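Local coordinates for DUF327 domain-containing protein (Thermotoga maritima MSB8, PDB 2P61) that is of unknown function, belongs to the DUF327 family and folds into an up-and-down bundle of four helices, at residues Val57-Val60 against Ile61-Gly64; Ser74-Lys77 against Arg78-Ala82; Glu116-Glu119 against Lys120-Asp123; Asn131-Gln134 against Thr135-Leu138. All blocks are in the same frame, centred on the assembly; numbering follows the deposited sequence. Where two conformers were deposited one is given.

Interaction 1. Residues Val57-Val60 against Ile61-Gly64; sequences VEEV and IDSG
Val57, Glu58, Glu59 and Val60 each offer a carbonyl to the amide four residues on, so that 57-60 and 61-64 form two unbroken turns of helix 37-69. The Asp62 N to Glu58 O bond is 2.7 Å long and nearly straight (166°), whereas Gly64 N reaches Val60 O from above the carbonyl plane. Glu59 O is gripped twice, by Ser63 N and by Ser63 OG at 2.6 Å. The hydroxyl gets there because chi1 of Ser63 (55°) tucks OG between the backbone N and the carbonyl carbon, turning it back along the helix. Glu59 and Asp62 meet at the margin facing helix 73-95, OE2 standing 3.7 Å from OD2 in one of two modelled positions of Asp62, so the distance is doubtful. The repulsion expected of two like charges is probably offset by Arg78, whose NE forms a salt bridge with Glu59 and whose NH2 forms one with Asp62. On the apolar side Val57 and Val60 pack on Phe86 and on helix 138-153. A serine hydroxyl returned to the i-4 carbonyl is a common feature of alpha-helices; the inward valines and the acids at the margin make this the amphipathic first helix of an up-and-down four-helix bundle.

Interaction 2. Residues Ser74-Lys77 against Arg78-Ala82; sequences SNLK and RYKNA
Asn81 N donates to Lys77 O over 2.7 Å (155°), the shortest sound polar bond between the two turns. The Asn81 side chain comes back over the same oxygen: with CG anti to the carbonyl carbon (chi1 -68°), the amide carbon CG lies 3.1 Å from Lys77 O. ND2 is near as well, yet its angle is too poor for a hydrogen bond, so within the two turns the backbone N alone of Asn81 grips this carbonyl. One turn earlier Arg78 N makes a weak bond to Ser74 O at 3.3 Å. These are the i to i+4 bonds of helix 73-95, second in an up-and-down bundle of four, and its residues divide by the neighbour they face. Leu76 and Lys80 serve the side of helix 105-129: Lys80 lays its aliphatic chain across the leucine, CE 3.9 Å from Leu76 CG and 4.1 Å from Leu76 CD2. A bend at chi2 (-132°) helps to carry Lys80 NZ on to Thr125 OG1, beside which Leu76 packs on Thr125 and Ile128. Tyr79 reaches inward between Leu67, Leu121, Ile142 and Ile145, its OH satisfied by Asn146 OD1. Arg78 leans the other way, to helix 37-69, where its guanidinium forms salt bridges with Glu59 and Asp62.

Interaction 3. Residues Glu116-Glu119 against Lys120-Asp123; sequences EVNE and KLMD
The Asp123 carboxylate folds back toward Glu119 O, which lies 3.3 Å from Asp123 CG. Both carboxylate oxygens are acceptors like the carbonyl, so nothing is bonded there; the carbonyl is held instead by Asp123 N at 2.8 Å (162°). A chi1 of -63° puts CG of Asp123 beside its own backbone N and thereby close to this oxygen. The Glu119 carboxylate stays apart from it, OE1 4.7 Å from Asp123 OD1, and the two negative groups would, if anything, slightly disfavour each other.

Leu121 carries the apolar contact. Its side chain runs side by side with that of Val117 in the same direction, CD1 4.1 Å from Val117 CG1, and beneath them Leu121 N bonds Val117 O almost straight (172°, 2.8 Å). Met122 N donates to Asn118 O along a more bent path. Lys120 bends at chi2 and chi3, and its NZ remains 5.1 Å from Glu116 OE1, too far for a salt bridge; NZ has instead a long, weak ion pair with Glu144 of helix 138-153.

Both turns belong to helix 105-129, within a predicted coiled-coil region, and the valine-leucine pair one turn apart fits such a helix. That pair faces helix 73-95, Val117 on Ile83 and Leu121 on Ile83 and Tyr79, whereas Glu116, Lys120 and Asp123 border helix 138-153 at Leu148, Ile145 and Arg141.

Interaction 4. Residues Asn131-Gln134 against Thr135-Leu138; sequences NEWQ and TINL
This is a local turn at the surface, in which Glu132 meets Thr135 and Ile136 within the connection from helix 105-129 to helix 138-153, at one end of the four-helix bundle. Asn131 opens it: with positive phi and two bonds back into the last helical turn, it completes a Schellman motif. The chain then curls round Glu132 O, which is gripped by two successive amides. Ile136 N comes nearly in line with the carbonyl at 3.0 Å, while Thr135 N, at 3.3 Å, sits well above the carbonyl plane. The carboxylate of Glu132 points elsewhere, to a salt bridge with Lys127. Ile136 is the buried residue of the turn: its CG2 lies 3.7 Å from Trp133 O and loosely approaches the indole at CE3, 4.5 Å away, while its side chain packs on Lys127 and Ile128 of helix 105-129. Trp133 itself touches Ile128 and Pro71. Asn137, again with positive phi, takes the N-cap position of the next helix without a side-chain capping bond. The indole is tied to the start of the turn by its NE1, which donates in the ring plane to a lone pair of Asn131 OD1, 3.0 Å away at 160°.

How the interactions relate
Interactions 1, 2 and 3 are single pairs of turns on three helices, each partly buried, least so interaction 3, whereas interaction 4 is an irregular surface turn, its centre about 22 Å from the centre of the chain. Interactions 1 and 2 touch through charge and packing: Glu59 and Asp62 share Arg78, and Tyr79 CE1 rests 3.4 Å from Gly64 CA. Interactions 2 and 3 meet by packing, chiefly Tyr79 against Leu121, which places this tyrosine between both neighbours. Interaction 4 touches none of the others, yet it joins the helix of interaction 3 to helix 138-153. Interactions 1 and 4 each have a carbonyl with two donors: backbone N and serine hydroxyl in the helix, successive amides in the loop.

Interaction 1. Residues Val57-Val60 against Ile61-Gly64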
loop_
_atom_site.group_PDB
_atom_site.type_symbol
_atom_site.label_atom_id
_atom_site.label_comp_id
_atom_site.label_asym_id
_atom_site.label_seq_id
_atom_site.Cartn_x
_atom_site.Cartn_y
_atom_site.Cartn_z
ATOM N N VAL A 57 -1.779 0.713 6.608
ATOM C CA VAL A 57 -2.617 -0.218 5.877
ATOM C C VAL A 57 -4.002 0.370 5.788
ATOM O O VAL A 57 -4.576 0.370 4.721
ATOM C CB VAL A 57 -2.723 -1.603 6.505
ATOM C CG1 VAL A 57 -3.957 -2.256 5.970
ATOM C CG2 VAL A 57 -1.565 -2.437 6.065
ATOM N N GLU A 58 -4.501 0.930 6.890
ATOM C CA GLU A 58 -5.835 1.465 6.915
ATOM C C GLU A 58 -5.964 2.575 5.943
ATOM O O GLU A 58 -6.989 2.610 5.253
ATOM C CB GLU A 58 -6.244 1.882 8.278
ATOM C CG GLU A 58 -6.445 0.645 9.129
ATOM C CD GLU A 58 -6.489 0.932 10.634
ATOM O OE1 GLU A 58 -6.323 2.126 11.073
ATOM O OE2 GLU A 58 -6.694 -0.064 11.374
ATOM N N GLU A 59 -4.928 3.429 5.813
ATOM C CA GLU A 59 -5.045 4.609 4.967
ATOM C C GLU A 59 -5.032 4.157 3.525
ATOM O O GLU A 59 -5.687 4.779 2.699
ATOM C CB GLU A 59 -4.021 5.740 5.295
ATOM C CG GLU A 59 -4.196 7.161 4.562
ATOM C CD GLU A 59 -5.610 7.843 4.768
ATOM O OE1 GLU A 59 -5.928 8.793 3.973
ATOM O OE2 GLU A 59 -6.433 7.469 5.698
ATOM N N VAL A 60 -4.328 3.077 3.209
ATOM C CA VAL A 60 -4.406 2.486 1.847
ATOM C C VAL A 60 -5.859 2.009 1.464
ATOM O O VAL A 60 -6.296 2.239 0.304
ATOM C CB VAL A 60 -3.541 1.254 1.685
ATOM C CG1 VAL A 60 -3.750 0.707 0.327
ATOM C CG2 VAL A 60 -1.987 1.581 1.929
ATOM N N ILE A 61 -6.571 1.340 2.409
ATOM C CA ILE A 61 -7.901 0.863 2.168
ATOM C C ILE A 61 -8.819 2.073 2.167
ATOM O O ILE A 61 -9.615 2.226 1.239
ATOM C CB ILE A 61 -8.503 -0.016 3.291
ATOM C CG1 ILE A 61 -7.665 -1.204 3.790
ATOM C CG2 ILE A 61 -9.889 -0.493 2.822
ATOM C CD1 ILE A 61 -7.246 -2.158 2.742
ATOM N N ASP A 62 -8.709 2.945 3.183
ATOM C CA ASP A 62 -9.651 4.080 3.362
ATOM C C ASP A 62 -9.666 4.971 2.131
ATOM O O ASP A 62 -10.730 5.296 1.610
ATOM C CB ASP A 62 -9.443 4.849 4.688
ATOM C CG ASP A 62 -10.219 6.217 4.764
ATOM O OD1 ASP A 62 -10.922 6.594 3.790
ATOM O OD2 ASP A 62 -10.126 6.955 5.807
ATOM N N SER A 63 -8.485 5.345 1.606
ATOM C CA SER A 63 -8.393 6.157 0.361
ATOM C C SER A 63 -8.657 5.399 -0.995
ATOM O O SER A 63 -9.014 6.086 -2.042
ATOM C CB SER A 63 -7.000 6.797 0.270
ATOM O OG SER A 63 -5.932 5.796 0.354
ATOM N N GLY A 64 -8.404 4.052 -1.030
ATOM C CA GLY A 64 -8.836 3.161 -2.150
ATOM C C GLY A 64 -10.354 3.369 -2.214
ATOM O O GLY A 64 -10.912 3.894 -3.217
#

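Interaction 2. Residues Ser74-Lys77 against Arg78-Ala82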
loop_
_atom_site.group_PDB
_atom_site.type_symbol
_atom_site.label_atom_id
_atom_site.label_comp_id
_atom_site.label_asym_id
_atom_site.label_seq_id
_atom_site.Cartn_x
_atom_site.Cartn_y
_atom_site.Cartn_z
ATOM N N SER A 74 -7.466 14.625 -6.725
ATOM C CA SER A 74 -6.957 14.816 -5.408
ATOM C C SER A 74 -6.970 13.395 -4.756
ATOM O O SER A 74 -6.015 13.078 -4.068
ATOM C CB SER A 74 -7.686 15.962 -4.696
ATOM O OG SER A 74 -8.055 15.681 -3.327
ATOM N N ASN A 75 -7.978 12.512 -5.041
ATOM C CA ASN A 75 -8.057 11.197 -4.362
ATOM C C ASN A 75 -7.090 10.179 -4.995
ATOM O O ASN A 75 -6.706 9.210 -4.340
ATOM C CB ASN A 75 -9.442 10.538 -4.388
ATOM C CG ASN A 75 -10.594 11.364 -3.728
ATOM O OD1 ASN A 75 -10.481 11.940 -2.652
ATOM N ND2 ASN A 75 -11.748 11.261 -4.331
ATOM N N LEU A 76 -6.740 10.330 -6.270
ATOM C CA LEU A 76 -5.903 9.327 -6.896
ATOM C C LEU A 76 -4.573 9.353 -6.116
ATOM O O LEU A 76 -3.974 8.281 -5.770
ATOM C CB LEU A 76 -5.789 9.501 -8.412
ATOM C CG LEU A 76 -4.807 8.543 -9.101
ATOM C CD1 LEU A 76 -5.118 7.060 -8.792
ATOM C CD2 LEU A 76 -4.758 8.753 -10.619
ATOM N N LYS A 77 -4.229 10.545 -5.641
ATOM C CA LYS A 77 -2.982 10.722 -4.853
ATOM C C LYS A 77 -2.987 10.460 -3.354
ATOM O O LYS A 77 -1.927 10.012 -2.816
ATOM C CB LYS A 77 -2.447 12.089 -5.089
ATOM C CG LYS A 77 -2.379 12.369 -6.634
ATOM C CD LYS A 77 -1.650 13.675 -7.012
ATOM C CE LYS A 77 -2.162 14.197 -8.442
ATOM N NZ LYS A 77 -2.679 15.627 -8.376
ATOM N N ARG A 78 -4.106 10.730 -2.645
ATOM C CA ARG A 78 -4.269 10.245 -1.287
ATOM C C ARG A 78 -3.888 8.778 -1.458
ATOM O O ARG A 78 -3.182 8.192 -0.559
ATOM C CB ARG A 78 -5.739 10.380 -0.872
ATOM C CG ARG A 78 -6.027 10.569 0.625
ATOM C CD ARG A 78 -7.603 10.397 1.055
ATOM N NE ARG A 78 -7.666 9.662 2.325
ATOM C CZ ARG A 78 -8.757 9.337 3.005
ATOM N NH1 ARG A 78 -9.973 9.687 2.575
ATOM N NH2 ARG A 78 -8.638 8.605 4.124
ATOM N N TYR A 79 -4.307 8.194 -2.628
ATOM C CA TYR A 79 -4.114 6.726 -2.877
ATOM C C TYR A 79 -2.639 6.252 -3.049
ATOM O O TYR A 79 -2.138 5.349 -2.331
ATOM C CB TYR A 79 -4.992 6.178 -4.057
ATOM C CG TYR A 79 -5.125 4.612 -4.069
ATOM C CD1 TYR A 79 -5.485 3.914 -2.907
ATOM C CD2 TYR A 79 -4.843 3.845 -5.213
ATOM C CE1 TYR A 79 -5.550 2.500 -2.871
ATOM C CE2 TYR A 79 -4.937 2.453 -5.217
ATOM C CZ TYR A 79 -5.319 1.784 -4.039
ATOM O OH TYR A 79 -5.460 0.387 -3.983
ATOM N N LYS A 80 -2.027 6.810 -4.109
ATOM C CA LYS A 80 -0.628 6.681 -4.477
ATOM C C LYS A 80 0.244 7.034 -3.311
ATOM O O LYS A 80 1.137 6.279 -3.002
ATOM C CB LYS A 80 -0.359 7.633 -5.621
ATOM C CG LYS A 80 -1.146 7.308 -6.902
ATOM C CD LYS A 80 -0.257 7.316 -8.109
ATOM C CE LYS A 80 -0.989 7.622 -9.384
ATOM N NZ LYS A 80 -0.196 6.973 -10.536
ATOM N N ASN A 81 -0.012 8.176 -2.641
ATOM C CA ASN A 81 0.757 8.540 -1.430
ATOM C C ASN A 81 0.688 7.481 -0.326
ATOM O O ASN A 81 1.699 7.039 0.199
ATOM C CB ASN A 81 0.358 9.902 -0.837
ATOM C CG ASN A 81 0.738 11.086 -1.752
ATOM O OD1 ASN A 81 1.618 11.020 -2.660
ATOM N ND2 ASN A 81 0.064 12.191 -1.511
ATOM N N ALA A 82 -0.523 7.084 0.027
ATOM C CA ALA A 82 -0.776 6.109 1.046
ATOM C C ALA A 82 -0.066 4.851 0.707
ATOM O O ALA A 82 0.559 4.254 1.565
ATOM C CB ALA A 82 -2.239 5.873 1.109
#

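Interaction 3. Residues Glu116-Glu119 against Lys120-Asp123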
loop_
_atom_site.group_PDB
_atom_site.type_symbol
_atom_site.label_atom_id
_atom_site.label_comp_id
_atom_site.label_asym_id
_atom_site.label_seq_id
_atom_site.Cartn_x
_atom_site.Cartn_y
_atom_site.Cartn_z
ATOM N N GLU A 116 4.694 -5.333 -9.142
ATOM C CA GLU A 116 3.306 -5.500 -9.585
ATOM C C GLU A 116 2.392 -4.336 -9.239
ATOM O O GLU A 116 1.545 -3.957 -10.046
ATOM C CB GLU A 116 2.700 -6.750 -9.003
ATOM C CG GLU A 116 2.087 -7.635 -10.033
ATOM C CD GLU A 116 1.269 -8.817 -9.463
ATOM O OE1 GLU A 116 0.109 -8.967 -9.988
ATOM O OE2 GLU A 116 1.773 -9.571 -8.531
ATOM N N VAL A 117 2.539 -3.795 -8.032
ATOM C CA VAL A 117 1.694 -2.725 -7.534
ATOM C C VAL A 117 1.871 -1.522 -8.427
ATOM O O VAL A 117 0.888 -0.908 -8.853
ATOM C CB VAL A 117 2.145 -2.328 -6.146
ATOM C CG1 VAL A 117 1.721 -0.906 -5.805
ATOM C CG2 VAL A 117 1.624 -3.269 -5.152
ATOM N N ASN A 118 3.144 -1.172 -8.705
ATOM C CA ASN A 118 3.436 -0.016 -9.505
ATOM C C ASN A 118 2.904 -0.260 -10.896
ATOM O O ASN A 118 2.350 0.635 -11.473
ATOM C CB ASN A 118 4.939 0.334 -9.494
ATOM C CG ASN A 118 5.499 0.651 -8.071
ATOM O OD1 ASN A 118 4.931 1.404 -7.299
ATOM N ND2 ASN A 118 6.653 0.068 -7.758
ATOM N N GLU A 119 2.986 -1.449 -11.468
ATOM C CA GLU A 119 2.390 -1.593 -12.813
ATOM C C GLU A 119 0.907 -1.250 -12.766
ATOM O O GLU A 119 0.389 -0.661 -13.700
ATOM C CB GLU A 119 2.524 -2.993 -13.385
ATOM C CG GLU A 119 3.751 -3.254 -14.209
ATOM C CD GLU A 119 3.573 -2.922 -15.728
ATOM O OE1 GLU A 119 2.893 -3.730 -16.478
ATOM O OE2 GLU A 119 4.152 -1.859 -16.144
ATOM N N LYS A 120 0.223 -1.643 -11.684
ATOM C CA LYS A 120 -1.221 -1.584 -11.668
ATOM C C LYS A 120 -1.601 -0.162 -11.405
ATOM O O LYS A 120 -2.504 0.366 -12.033
ATOM C CB LYS A 120 -1.829 -2.506 -10.603
ATOM C CG LYS A 120 -1.265 -3.870 -10.611
ATOM C CD LYS A 120 -2.175 -4.734 -11.364
ATOM C CE LYS A 120 -1.675 -5.138 -12.778
ATOM N NZ LYS A 120 -2.663 -6.209 -13.274
ATOM N N LEU A 121 -0.895 0.460 -10.478
ATOM C CA LEU A 121 -0.929 1.909 -10.342
ATOM C C LEU A 121 -0.680 2.585 -11.646
ATOM O O LEU A 121 -1.339 3.579 -11.889
ATOM C CB LEU A 121 0.028 2.407 -9.298
ATOM C CG LEU A 121 -0.335 2.173 -7.817
ATOM C CD1 LEU A 121 0.703 2.861 -6.950
ATOM C CD2 LEU A 121 -1.667 2.805 -7.572
ATOM N N MET A 122 0.181 2.088 -12.544
ATOM C CA MET A 122 0.328 2.806 -13.813
ATOM C C MET A 122 -0.799 2.470 -14.824
ATOM O O MET A 122 -1.240 3.340 -15.588
ATOM C CB MET A 122 1.746 2.675 -14.383
ATOM C CG MET A 122 2.037 3.333 -15.795
ATOM S SD MET A 122 1.834 5.129 -15.992
ATOM C CE MET A 122 2.875 5.601 -14.628
ATOM N N ASP A 123 -1.312 1.233 -14.828
ATOM C CA ASP A 123 -2.498 0.916 -15.571
ATOM C C ASP A 123 -3.632 1.792 -15.078
ATOM O O ASP A 123 -4.279 2.415 -15.867
ATOM C CB ASP A 123 -2.854 -0.575 -15.469
ATOM C CG ASP A 123 -1.782 -1.476 -16.072
ATOM O OD1 ASP A 123 -0.901 -0.950 -16.794
ATOM O OD2 ASP A 123 -1.800 -2.717 -15.853
#

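Interaction 4. Residues Asn131-Gln134 against Thr135-Leu138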
loop_
_atom_site.group_PDB
_atom_site.type_symbol
_atom_site.label_atom_id
_atom_site.label_comp_id
_atom_site.label_asym_id
_atom_site.label_seq_id
_atom_site.Cartn_x
_atom_site.Cartn_y
_atom_site.Cartn_z
ATOM N N ASN A 131 -9.757 9.061 -19.696
ATOM C CA ASN A 131 -11.225 9.089 -19.403
ATOM C C ASN A 131 -11.934 7.817 -19.869
ATOM O O ASN A 131 -12.929 7.863 -20.580
ATOM C CB ASN A 131 -11.870 10.333 -20.013
ATOM C CG ASN A 131 -11.458 11.571 -19.285
ATOM O OD1 ASN A 131 -11.701 11.713 -18.087
ATOM N ND2 ASN A 131 -10.761 12.440 -19.968
ATOM N N GLU A 132 -11.417 6.662 -19.487
ATOM C CA GLU A 132 -12.015 5.468 -20.003
ATOM C C GLU A 132 -12.867 4.900 -18.927
ATOM O O GLU A 132 -12.751 3.731 -18.599
ATOM C CB GLU A 132 -10.956 4.477 -20.479
ATOM C CG GLU A 132 -10.415 4.817 -21.797
ATOM C CD GLU A 132 -9.271 3.944 -22.151
ATOM O OE1 GLU A 132 -8.973 3.008 -21.352
ATOM O OE2 GLU A 132 -8.663 4.195 -23.230
ATOM N N TRP A 133 -13.781 5.730 -18.432
ATOM C CA TRP A 133 -14.644 5.372 -17.291
ATOM C C TRP A 133 -15.566 4.177 -17.443
ATOM O O TRP A 133 -15.933 3.606 -16.481
ATOM C CB TRP A 133 -15.409 6.593 -16.803
ATOM C CG TRP A 133 -14.535 7.694 -16.563
ATOM C CD1 TRP A 133 -14.233 8.716 -17.431
ATOM C CD2 TRP A 133 -13.722 7.877 -15.422
ATOM N NE1 TRP A 133 -13.336 9.574 -16.866
ATOM C CE2 TRP A 133 -12.994 9.092 -15.627
ATOM C CE3 TRP A 133 -13.541 7.147 -14.218
ATOM C CZ2 TRP A 133 -12.098 9.594 -14.682
ATOM C CZ3 TRP A 133 -12.681 7.652 -13.281
ATOM C CH2 TRP A 133 -11.955 8.895 -13.524
ATOM N N GLN A 134 -15.924 3.795 -18.635
ATOM C CA GLN A 134 -16.749 2.617 -18.854
ATOM C C GLN A 134 -16.060 1.254 -19.037
ATOM O O GLN A 134 -16.753 0.257 -19.056
ATOM C CB GLN A 134 -17.782 2.871 -19.990
ATOM C CG GLN A 134 -19.159 3.320 -19.393
ATOM C CD GLN A 134 -19.856 4.476 -20.136
ATOM O OE1 GLN A 134 -19.320 5.042 -21.103
ATOM N NE2 GLN A 134 -21.075 4.812 -19.699
ATOM N N THR A 135 -14.735 1.182 -19.181
ATOM C CA THR A 135 -13.990 -0.110 -19.054
ATOM C C THR A 135 -13.036 -0.117 -17.864
ATOM O O THR A 135 -12.567 -1.140 -17.427
ATOM C CB THR A 135 -13.229 -0.449 -20.324
ATOM O OG1 THR A 135 -12.468 0.693 -20.788
ATOM C CG2 THR A 135 -14.243 -0.838 -21.427
ATOM N N ILE A 136 -12.806 1.036 -17.262
ATOM C CA ILE A 136 -11.872 1.089 -16.195
ATOM C C ILE A 136 -12.085 -0.061 -15.288
ATOM O O ILE A 136 -11.153 -0.808 -15.119
ATOM C CB ILE A 136 -11.736 2.444 -15.499
ATOM C CG1 ILE A 136 -10.453 2.446 -14.632
ATOM C CG2 ILE A 136 -12.872 2.756 -14.676
ATOM C CD1 ILE A 136 -10.000 3.818 -14.200
ATOM N N ASN A 137 -13.281 -0.276 -14.727
ATOM C CA ASN A 137 -13.432 -1.272 -13.637
ATOM C C ASN A 137 -12.660 -0.906 -12.387
ATOM O O ASN A 137 -11.921 -1.744 -11.839
ATOM C CB ASN A 137 -13.010 -2.698 -14.063
ATOM C CG ASN A 137 -13.979 -3.327 -15.015
ATOM O OD1 ASN A 137 -15.165 -3.058 -15.016
ATOM N ND2 ASN A 137 -13.474 -4.157 -15.841
ATOM N N LEU A 138 -12.902 0.301 -11.910
ATOM C CA LEU A 138 -12.156 0.860 -10.811
ATOM C C LEU A 138 -12.296 0.212 -9.436
ATOM O O LEU A 138 -11.301 0.098 -8.772
ATOM C CB LEU A 138 -12.417 2.362 -10.700
ATOM C CG LEU A 138 -11.684 3.180 -9.645
ATOM C CD1 LEU A 138 -10.178 3.153 -9.812
ATOM C CD2 LEU A 138 -12.208 4.619 -9.735
#